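Local coordinates for GGDEF family protein (PDB 5GZS) that binds arginine through its periplasmic portion and probably relays this signal to a diguanylate cyclase domain that makes the second messenger cyclic di-GMP, at residues Y78-L89 against M147-N158; Q297-S305 against G416-A424. All coordinates share one frame; numbering follows the deposited sequence.

Contact 1 (Y78-L89 against M147-N158); sequences YTYLYSYGGLRL and MLLKGLDVQLLN
Leu157 N gives a nearly straight bond to Thr79 O (2.6 Å, 167° at the hydrogen), the first of five backbone bonds that join 79-83 to 153-157. Next to it Thr79 N donates to Asn158 OD1 (2.7 Å), in the amide plane and on a lone pair, while Asn158 ND2 turns to Glu77 O; bonded at both ends, the amide cannot easily rotate. Further along, the hydrogen-bonded pairs Leu81-Gln155 and Ser83-Asp153 each exchange two bonds, and the strands run antiparallel, though about seventy residues of chain separate them. With strand 137-140 on the other flank, 79-83 is the middle of a three-stranded sheet in the first solute-binding module, which holds the arginine pocket; Thr79 OG1 bonds to Tyr103 of that pocket. Tyr80, Tyr82, Val154 and Leu156 share the face turned to helix 189-218. Leu156 CG, anti to its own backbone N (chi1 -172°), brings CD1 over the Tyr80 ring, 3.8 Å from its centroid, a CH-pi contact. The CD1 corner of Tyr82 meets Val154 CG1 (3.3 Å), and obliquely Met147, a selenomethionine whose SE makes a Met-aromatic contact with the same ring. On the face of Leu81, Leu157 CD2 packs on Leu81 CB (3.9 Å). Where the strand ends, Leu152 CG lies over the Tyr84 ring, 4.0 Å from the centroid, and Ser83 OG accepts Leu87 N (2.7 Å), holding the turn through Gly85 and Gly86. The ladder thus satisfies the backbone polar atoms of Leu81 and Ser83 facing 153-156, while the hydroxyls of Tyr80 and Tyr82 find partners beyond both segments, Gln203 and Ala140 O.

Contact 2 (Q297-S305 against G416-A424); sequences QRKNLAYFS and GFAKNPLGA
The Tyr303 ring carries Lys419 CD over one face, a CH-pi contact 3.7 Å from the centroid, with the lysine chain passing at about a right angle to the tyrosine. Asn420 O lies at the ring edge in its plane, and Ala424 CB comes up to Tyr303 CE2 (3.4 Å), so the start of helix 421-435 and the turn before it border the same aromatic group. The Phe417 ring is met in plane too, at the edge, by Tyr303 O and Ser305 N; the ring of Phe430 meets it at an inclination of about 55°. Placing CG beside the backbone N (chi1 -69°) brings the Tyr303 ring to these neighbours. The backbones join at one antiparallel hydrogen-bonded pair: Tyr303 N to Phe417 O (2.9 Å) and Phe417 N to Tyr303 O (2.6 Å). Phe304 then faces Gly416 in the next, non-hydrogen-bonded pair. Strand 303-304 is the outermost strand, within this chain, of a five-stranded sheet of order 2-1-3-5-4, the topology of a lobe of type II periplasmic binding proteins, and strand 414-417 is the late strand inserted between the third and the fourth. Beyond this strand Lys419 centres an inverse gamma turn, and its bent side chain runs back across Ala302 CA, with CG 3.8 Å away, toward Asn300 O; the length modelled from NZ to that oxygen is too short to be trusted. Asn420 is the N-cap of the helix, its OD1 accepting Gly423 N (3.1 Å). Ser305 OG, one residue past Phe304, bonds to Ile415 N.

The two contacts follow one another in the chain, contact 1 closing before contact 2 opens; their centres are 26 Å apart and their nearest atoms about 12 Å, without touching. Each joins a strand pair in a different solute-binding module. Contact 1 is the one near the ligand: the side chain of Thr79 is about 6 Å from the bound arginine. Helix 421-435 links them indirectly. It starts within contact 2, while further along it Arg432 forms a long, weak ion pair with Asp153 and Lys435 a weak hydrogen bond with Gly86 O, so the helix that begins in contact 2 reaches contact 1 near its other end through two weak polar contacts.

Contact 1 (Y78-L89 against M147-N158)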
loop_
_atom_site.group_PDB
_atom_site.type_symbol
_atom_site.label_atom_id
_atom_site.label_comp_id
_atom_site.label_asym_id
_atom_site.label_seq_id
_atom_site.Cartn_x
_atom_site.Cartn_y
_atom_site.Cartn_z
ATOM N N TYR A 78 -14.855 10.345 -17.297
ATOM C CA TYR A 78 -13.394 10.360 -17.354
ATOM C C TYR A 78 -12.877 11.618 -16.639
ATOM O O TYR A 78 -13.344 12.737 -16.898
ATOM C CB TYR A 78 -12.902 10.300 -18.796
ATOM C CG TYR A 78 -12.934 8.919 -19.412
ATOM C CD1 TYR A 78 -14.107 8.389 -19.931
ATOM C CD2 TYR A 78 -11.777 8.149 -19.500
ATOM C CE1 TYR A 78 -14.122 7.133 -20.500
ATOM C CE2 TYR A 78 -11.786 6.908 -20.060
ATOM C CZ TYR A 78 -12.950 6.395 -20.555
ATOM O OH TYR A 78 -12.946 5.135 -21.130
ATOM N N THR A 79 -11.926 11.415 -15.731
ATOM C CA THR A 79 -11.471 12.466 -14.843
ATOM C C THR A 79 -9.951 12.521 -14.815
ATOM O O THR A 79 -9.285 11.501 -14.624
ATOM C CB THR A 79 -12.019 12.268 -13.416
ATOM O OG1 THR A 79 -13.449 12.411 -13.434
ATOM C CG2 THR A 79 -11.421 13.307 -12.442
ATOM N N TYR A 80 -9.405 13.720 -15.022
ATOM C CA TYR A 80 -7.971 13.858 -15.271
ATOM C C TYR A 80 -7.306 14.875 -14.349
ATOM O O TYR A 80 -7.924 15.885 -13.932
ATOM C CB TYR A 80 -7.699 14.255 -16.746
ATOM C CG TYR A 80 -8.324 13.341 -17.796
ATOM C CD1 TYR A 80 -9.639 13.549 -18.231
ATOM C CD2 TYR A 80 -7.595 12.308 -18.373
ATOM C CE1 TYR A 80 -10.218 12.747 -19.175
ATOM C CE2 TYR A 80 -8.160 11.489 -19.340
ATOM C CZ TYR A 80 -9.486 11.714 -19.728
ATOM O OH TYR A 80 -10.084 10.917 -20.665
ATOM N N LEU A 81 -6.043 14.585 -14.027
ATOM C CA LEU A 81 -5.121 15.597 -13.522
ATOM C C LEU A 81 -4.471 16.261 -14.731
ATOM O O LEU A 81 -3.732 15.607 -15.482
ATOM C CB LEU A 81 -4.045 14.988 -12.609
ATOM C CG LEU A 81 -2.936 15.960 -12.163
ATOM C CD1 LEU A 81 -3.483 17.128 -11.309
ATOM C CD2 LEU A 81 -1.868 15.202 -11.429
ATOM N N TYR A 82 -4.761 17.540 -14.944
ATOM C CA TYR A 82 -4.066 18.279 -15.991
ATOM C C TYR A 82 -2.816 18.969 -15.430
ATOM O O TYR A 82 -2.861 19.652 -14.402
ATOM C CB TYR A 82 -4.989 19.313 -16.634
ATOM C CG TYR A 82 -6.220 18.728 -17.254
ATOM C CD1 TYR A 82 -6.220 18.308 -18.583
ATOM C CD2 TYR A 82 -7.383 18.593 -16.514
ATOM C CE1 TYR A 82 -7.349 17.770 -19.155
ATOM C CE2 TYR A 82 -8.514 18.062 -17.066
ATOM C CZ TYR A 82 -8.497 17.640 -18.384
ATOM O OH TYR A 82 -9.644 17.122 -18.923
ATOM N N SER A 83 -1.696 18.814 -16.112
ATOM C CA SER A 83 -0.468 19.371 -15.571
ATOM C C SER A 83 0.607 19.470 -16.631
ATOM O O SER A 83 0.700 18.651 -17.549
ATOM C CB SER A 83 0.042 18.537 -14.380
ATOM O OG SER A 83 0.426 17.211 -14.756
ATOM N N TYR A 84 1.405 20.513 -16.496
ATOM C CA TYR A 84 2.551 20.710 -17.353
ATOM C C TYR A 84 3.550 19.641 -16.944
ATOM O O TYR A 84 4.011 19.628 -15.799
ATOM C CB TYR A 84 3.099 22.150 -17.209
ATOM C CG TYR A 84 2.316 23.155 -18.030
ATOM C CD1 TYR A 84 2.267 23.040 -19.415
ATOM C CD2 TYR A 84 1.613 24.204 -17.434
ATOM C CE1 TYR A 84 1.551 23.930 -20.194
ATOM C CE2 TYR A 84 0.887 25.121 -18.216
ATOM C CZ TYR A 84 0.865 24.968 -19.601
ATOM O OH TYR A 84 0.164 25.830 -20.426
ATOM N N GLY A 85 3.829 18.705 -17.847
ATOM C CA GLY A 85 4.761 17.628 -17.549
ATOM C C GLY A 85 4.134 16.283 -17.204
ATOM O O GLY A 85 4.763 15.236 -17.384
ATOM N N GLY A 86 2.900 16.296 -16.707
ATOM C CA GLY A 86 2.208 15.061 -16.383
ATOM C C GLY A 86 2.537 14.544 -14.994
ATOM O O GLY A 86 3.058 13.440 -14.826
ATOM N N LEU A 87 2.216 15.340 -13.984
ATOM C CA LEU A 87 2.542 14.971 -12.620
ATOM C C LEU A 87 1.548 13.957 -12.069
ATOM O O LEU A 87 0.608 13.557 -12.755
ATOM C CB LEU A 87 2.576 16.219 -11.752
ATOM C CG LEU A 87 3.595 17.232 -12.275
ATOM C CD1 LEU A 87 3.355 18.615 -11.689
ATOM C CD2 LEU A 87 4.981 16.735 -11.926
ATOM N N ARG A 88 1.760 13.527 -10.835
ATOM C CA ARG A 88 0.738 12.751 -10.161
ATOM C C ARG A 88 0.190 13.563 -8.986
ATOM O O ARG A 88 0.828 14.517 -8.533
ATOM C CB ARG A 88 1.295 11.410 -9.699
ATOM C CG ARG A 88 1.400 10.375 -10.803
ATOM C CD ARG A 88 1.608 8.987 -10.218
ATOM N NE ARG A 88 2.288 9.057 -8.925
ATOM C CZ ARG A 88 2.781 8.008 -8.276
ATOM N NH1 ARG A 88 2.689 6.790 -8.802
ATOM N NH2 ARG A 88 3.375 8.181 -7.101
ATOM N N LEU A 89 -1.006 13.207 -8.531
ATOM C CA LEU A 89 -1.568 13.781 -7.310
ATOM C C LEU A 89 -0.549 13.860 -6.170
ATOM O O LEU A 89 -0.294 14.938 -5.646
ATOM C CB LEU A 89 -2.776 12.973 -6.857
ATOM C CG LEU A 89 -3.937 13.007 -7.832
ATOM C CD1 LEU A 89 -4.920 11.923 -7.495
ATOM C CD2 LEU A 89 -4.594 14.359 -7.728
HETATM N N MSE A 147 -7.565 21.530 -23.267
HETATM C CA MSE A 147 -6.384 21.563 -22.404
HETATM C C MSE A 147 -5.143 20.988 -23.098
HETATM O O MSE A 147 -4.085 21.593 -23.055
HETATM C CB MSE A 147 -6.654 20.816 -21.094
HETATM C CG MSE A 147 -5.910 21.334 -19.890
HETATM SE SE MSE A 147 -6.363 23.164 -19.455
HETATM C CE MSE A 147 -7.305 22.916 -17.757
ATOM N N LEU A 148 -5.262 19.836 -23.747
ATOM C CA LEU A 148 -4.101 19.242 -24.415
ATOM C C LEU A 148 -3.650 20.067 -25.612
ATOM O O LEU A 148 -2.510 19.938 -26.049
ATOM C CB LEU A 148 -4.400 17.810 -24.860
ATOM C CG LEU A 148 -3.987 16.707 -23.887
ATOM C CD1 LEU A 148 -4.713 16.876 -22.577
ATOM C CD2 LEU A 148 -4.292 15.369 -24.476
ATOM N N LEU A 149 -4.555 20.878 -26.161
ATOM C CA LEU A 149 -4.190 21.861 -27.181
ATOM C C LEU A 149 -3.155 22.846 -26.633
ATOM O O LEU A 149 -2.154 23.146 -27.287
ATOM C CB LEU A 149 -5.427 22.630 -27.687
ATOM C CG LEU A 149 -6.305 21.888 -28.720
ATOM C CD1 LEU A 149 -7.524 22.697 -29.147
ATOM C CD2 LEU A 149 -5.484 21.458 -29.950
ATOM N N LYS A 150 -3.407 23.336 -25.424
ATOM C CA LYS A 150 -2.541 24.306 -24.758
ATOM C C LYS A 150 -1.252 23.683 -24.236
ATOM O O LYS A 150 -0.581 24.260 -23.388
ATOM C CB LYS A 150 -3.291 24.963 -23.614
ATOM C CG LYS A 150 -4.429 25.858 -24.084
ATOM C CD LYS A 150 -3.878 27.119 -24.749
ATOM C CE LYS A 150 -4.987 28.035 -25.236
ATOM N NZ LYS A 150 -4.426 29.136 -26.063
ATOM N N GLY A 151 -0.923 22.497 -24.746
ATOM C CA GLY A 151 0.295 21.799 -24.381
ATOM C C GLY A 151 0.316 21.141 -23.011
ATOM O O GLY A 151 1.394 20.890 -22.476
ATOM N N LEU A 152 -0.853 20.843 -22.444
ATOM C CA LEU A 152 -0.903 20.182 -21.146
ATOM C C LEU A 152 -0.923 18.664 -21.268
ATOM O O LEU A 152 -1.316 18.115 -22.298
ATOM C CB LEU A 152 -2.109 20.658 -20.338
ATOM C CG LEU A 152 -1.743 21.957 -19.629
ATOM C CD1 LEU A 152 -1.886 23.132 -20.550
ATOM C CD2 LEU A 152 -2.549 22.139 -18.394
ATOM N N ASP A 153 -0.476 17.987 -20.213
ATOM C CA ASP A 153 -0.555 16.530 -20.168
ATOM C C ASP A 153 -1.622 16.106 -19.168
ATOM O O ASP A 153 -2.056 16.898 -18.331
ATOM C CB ASP A 153 0.793 15.915 -19.795
ATOM C CG ASP A 153 0.984 14.490 -20.351
ATOM O OD1 ASP A 153 0.022 13.867 -20.857
ATOM O OD2 ASP A 153 2.126 13.981 -20.263
ATOM N N VAL A 154 -2.054 14.856 -19.264
ATOM C CA VAL A 154 -3.033 14.341 -18.324
ATOM C C VAL A 154 -2.552 13.065 -17.673
ATOM O O VAL A 154 -1.693 12.359 -18.211
ATOM C CB VAL A 154 -4.405 14.078 -18.997
ATOM C CG1 VAL A 154 -4.996 15.339 -19.378
ATOM C CG2 VAL A 154 -4.260 13.238 -20.205
ATOM N N GLN A 155 -3.088 12.818 -16.485
ATOM C CA GLN A 155 -3.081 11.506 -15.864
ATOM C C GLN A 155 -4.566 11.153 -15.582
ATOM O O GLN A 155 -5.261 11.884 -14.854
ATOM C CB GLN A 155 -2.221 11.514 -14.600
ATOM C CG GLN A 155 -2.345 10.284 -13.697
ATOM C CD GLN A 155 -1.946 10.589 -12.233
ATOM O OE1 GLN A 155 -1.474 11.686 -11.915
ATOM N NE2 GLN A 155 -2.161 9.625 -11.343
ATOM N N LEU A 156 -5.062 10.080 -16.204
ATOM C CA LEU A 156 -6.419 9.595 -15.946
ATOM C C LEU A 156 -6.531 9.188 -14.500
ATOM O O LEU A 156 -5.781 8.334 -14.039
ATOM C CB LEU A 156 -6.776 8.413 -16.840
ATOM C CG LEU A 156 -8.247 7.979 -16.748
ATOM C CD1 LEU A 156 -9.130 9.176 -17.045
ATOM C CD2 LEU A 156 -8.589 6.810 -17.693
ATOM N N LEU A 157 -7.452 9.809 -13.778
ATOM C CA LEU A 157 -7.560 9.549 -12.360
ATOM C C LEU A 157 -8.530 8.427 -12.036
ATOM O O LEU A 157 -8.614 8.039 -10.890
ATOM C CB LEU A 157 -7.979 10.825 -11.608
ATOM C CG LEU A 157 -6.984 12.003 -11.661
ATOM C CD1 LEU A 157 -7.338 13.031 -10.631
ATOM C CD2 LEU A 157 -5.518 11.557 -11.482
ATOM N N ASN A 158 -9.259 7.893 -13.020
ATOM C CA ASN A 158 -10.390 6.985 -12.718
ATOM C C ASN A 158 -9.949 5.639 -12.175
ATOM O O ASN A 158 -10.677 4.986 -11.444
ATOM C CB ASN A 158 -11.270 6.759 -13.955
ATOM C CG ASN A 158 -12.073 7.990 -14.326
ATOM O OD1 ASN A 158 -11.592 8.855 -15.068
ATOM N ND2 ASN A 158 -13.296 8.079 -13.819
#

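Contact 2 (Q297-S305 against G416-A424)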
loop_
_atom_site.group_PDB
_atom_site.type_symbol
_atom_site.label_atom_id
_atom_site.label_comp_id
_atom_site.label_asym_id
_atom_site.label_seq_id
_atom_site.Cartn_x
_atom_site.Cartn_y
_atom_site.Cartn_z
ATOM N N GLN A 297 23.824 -0.157 -9.102
ATOM C CA GLN A 297 24.900 -0.570 -9.993
ATOM C C GLN A 297 24.605 -0.155 -11.421
ATOM O O GLN A 297 25.486 0.348 -12.115
ATOM C CB GLN A 297 25.126 -2.091 -9.932
ATOM C CG GLN A 297 26.094 -2.612 -11.014
ATOM C CD GLN A 297 26.252 -4.138 -11.026
ATOM O OE1 GLN A 297 25.956 -4.830 -10.040
ATOM N NE2 GLN A 297 26.700 -4.668 -12.163
ATOM N N ARG A 298 23.355 -0.342 -11.839
ATOM C CA ARG A 298 22.983 -0.143 -13.236
ATOM C C ARG A 298 22.425 1.249 -13.520
ATOM O O ARG A 298 22.349 1.659 -14.677
ATOM C CB ARG A 298 21.975 -1.214 -13.655
ATOM C CG ARG A 298 22.618 -2.565 -13.870
ATOM C CD ARG A 298 21.640 -3.714 -13.690
ATOM N NE ARG A 298 21.848 -4.758 -14.698
ATOM C CZ ARG A 298 22.778 -5.706 -14.615
ATOM N NH1 ARG A 298 23.600 -5.747 -13.567
ATOM N NH2 ARG A 298 22.894 -6.610 -15.588
ATOM N N LYS A 299 22.092 1.985 -12.460
ATOM C CA LYS A 299 21.311 3.227 -12.565
ATOM C C LYS A 299 21.902 4.279 -13.510
ATOM O O LYS A 299 21.174 5.102 -14.074
ATOM C CB LYS A 299 21.124 3.847 -11.174
ATOM C CG LYS A 299 19.789 4.585 -10.992
ATOM C CD LYS A 299 19.144 4.229 -9.640
ATOM C CE LYS A 299 17.917 5.084 -9.308
ATOM N NZ LYS A 299 17.589 5.084 -7.838
ATOM N N ASN A 300 23.213 4.226 -13.696
ATOM C CA ASN A 300 23.923 5.236 -14.459
ATOM C C ASN A 300 24.414 4.753 -15.817
ATOM O O ASN A 300 24.988 5.532 -16.581
ATOM C CB ASN A 300 25.124 5.727 -13.654
ATOM C CG ASN A 300 25.956 4.577 -13.098
ATOM O OD1 ASN A 300 25.421 3.521 -12.735
ATOM N ND2 ASN A 300 27.277 4.766 -13.064
ATOM N N LEU A 301 24.226 3.469 -16.118
ATOM C CA LEU A 301 24.768 2.905 -17.362
ATOM C C LEU A 301 23.738 2.879 -18.480
ATOM O O LEU A 301 24.042 2.517 -19.612
ATOM C CB LEU A 301 25.306 1.506 -17.106
ATOM C CG LEU A 301 26.270 1.482 -15.914
ATOM C CD1 LEU A 301 26.073 0.218 -15.107
ATOM C CD2 LEU A 301 27.719 1.583 -16.407
ATOM N N ALA A 302 22.514 3.275 -18.156
ATOM C CA ALA A 302 21.465 3.404 -19.157
ATOM C C ALA A 302 20.436 4.435 -18.714
ATOM O O ALA A 302 20.391 4.822 -17.554
ATOM C CB ALA A 302 20.808 2.063 -19.415
ATOM N N TYR A 303 19.630 4.897 -19.659
ATOM C CA TYR A 303 18.510 5.781 -19.374
ATOM C C TYR A 303 17.306 4.908 -19.095
ATOM O O TYR A 303 17.175 3.844 -19.707
ATOM C CB TYR A 303 18.238 6.704 -20.555
ATOM C CG TYR A 303 19.292 7.759 -20.824
ATOM C CD1 TYR A 303 19.828 8.521 -19.795
ATOM C CD2 TYR A 303 19.730 8.005 -22.110
ATOM C CE1 TYR A 303 20.773 9.503 -20.055
ATOM C CE2 TYR A 303 20.665 8.973 -22.376
ATOM C CZ TYR A 303 21.185 9.731 -21.352
ATOM O OH TYR A 303 22.137 10.702 -21.617
ATOM N N PHE A 304 16.413 5.346 -18.207
ATOM C CA PHE A 304 15.323 4.482 -17.744
ATOM C C PHE A 304 13.942 5.102 -17.862
ATOM O O PHE A 304 13.738 6.229 -17.447
ATOM C CB PHE A 304 15.547 4.086 -16.280
ATOM C CG PHE A 304 16.785 3.270 -16.049
ATOM C CD1 PHE A 304 16.761 1.900 -16.212
ATOM C CD2 PHE A 304 17.968 3.872 -15.640
ATOM C CE1 PHE A 304 17.896 1.142 -15.997
ATOM C CE2 PHE A 304 19.119 3.114 -15.422
ATOM C CZ PHE A 304 19.079 1.747 -15.604
ATOM N N SER A 305 12.988 4.365 -18.418
ATOM C CA SER A 305 11.591 4.791 -18.374
ATOM C C SER A 305 11.161 4.718 -16.935
ATOM O O SER A 305 11.861 4.098 -16.142
ATOM C CB SER A 305 10.684 3.884 -19.198
ATOM O OG SER A 305 10.410 2.698 -18.453
ATOM N N GLY A 416 15.100 0.026 -20.133
ATOM C CA GLY A 416 16.402 0.679 -20.193
ATOM C C GLY A 416 16.678 1.093 -21.615
ATOM O O GLY A 416 16.277 0.389 -22.547
ATOM N N PHE A 417 17.346 2.230 -21.800
ATOM C CA PHE A 417 17.645 2.712 -23.163
ATOM C C PHE A 417 19.096 3.026 -23.214
ATOM O O PHE A 417 19.665 3.449 -22.204
ATOM C CB PHE A 417 16.844 3.961 -23.545
ATOM C CG PHE A 417 15.347 3.782 -23.486
ATOM C CD1 PHE A 417 14.676 3.857 -22.276
ATOM C CD2 PHE A 417 14.617 3.557 -24.647
ATOM C CE1 PHE A 417 13.302 3.705 -22.218
ATOM C CE2 PHE A 417 13.234 3.409 -24.601
ATOM C CZ PHE A 417 12.577 3.484 -23.383
ATOM N N ALA A 418 19.703 2.800 -24.374
ATOM C CA ALA A 418 21.124 2.993 -24.543
ATOM C C ALA A 418 21.465 4.431 -24.240
ATOM O O ALA A 418 20.696 5.345 -24.567
ATOM C CB ALA A 418 21.543 2.637 -25.944
ATOM N N LYS A 419 22.621 4.622 -23.613
ATOM C CA LYS A 419 23.093 5.939 -23.225
ATOM C C LYS A 419 23.605 6.754 -24.415
ATOM O O LYS A 419 24.801 6.958 -24.579
ATOM C CB LYS A 419 24.188 5.785 -22.184
ATOM C CG LYS A 419 23.764 6.002 -20.763
ATOM C CD LYS A 419 23.710 7.491 -20.475
ATOM C CE LYS A 419 24.447 7.803 -19.199
ATOM N NZ LYS A 419 23.808 7.112 -18.063
ATOM N N ASN A 420 22.700 7.221 -25.259
ATOM C CA ASN A 420 23.093 8.154 -26.310
ATOM C C ASN A 420 21.924 9.117 -26.509
ATOM O O ASN A 420 20.920 8.942 -25.843
ATOM C CB ASN A 420 23.495 7.404 -27.597
ATOM C CG ASN A 420 22.447 6.404 -28.057
ATOM O OD1 ASN A 420 21.235 6.595 -27.882
ATOM N ND2 ASN A 420 22.924 5.318 -28.653
ATOM N N PRO A 421 22.066 10.139 -27.389
ATOM C CA PRO A 421 21.002 11.128 -27.565
ATOM C C PRO A 421 19.630 10.536 -27.892
ATOM O O PRO A 421 18.635 10.920 -27.261
ATOM C CB PRO A 421 21.521 11.973 -28.728
ATOM C CG PRO A 421 23.002 11.956 -28.552
ATOM C CD PRO A 421 23.296 10.555 -28.104
ATOM N N LEU A 422 19.569 9.611 -28.847
ATOM C CA LEU A 422 18.306 8.950 -29.146
ATOM C C LEU A 422 17.650 8.350 -27.884
ATOM O O LEU A 422 16.454 8.523 -27.653
ATOM C CB LEU A 422 18.508 7.866 -30.198
ATOM C CG LEU A 422 17.210 7.148 -30.577
ATOM C CD1 LEU A 422 16.143 8.143 -31.037
ATOM C CD2 LEU A 422 17.480 6.100 -31.621
ATOM N N GLY A 423 18.427 7.672 -27.056
ATOM C CA GLY A 423 17.885 7.031 -25.871
ATOM C C GLY A 423 17.414 8.048 -24.848
ATOM O O GLY A 423 16.399 7.844 -24.168
ATOM N N ALA A 424 18.149 9.154 -24.749
ATOM C CA ALA A 424 17.752 10.282 -23.909
ATOM C C ALA A 424 16.381 10.840 -24.319
ATOM O O ALA A 424 15.636 11.333 -23.483
ATOM C CB ALA A 424 18.794 11.369 -23.965
#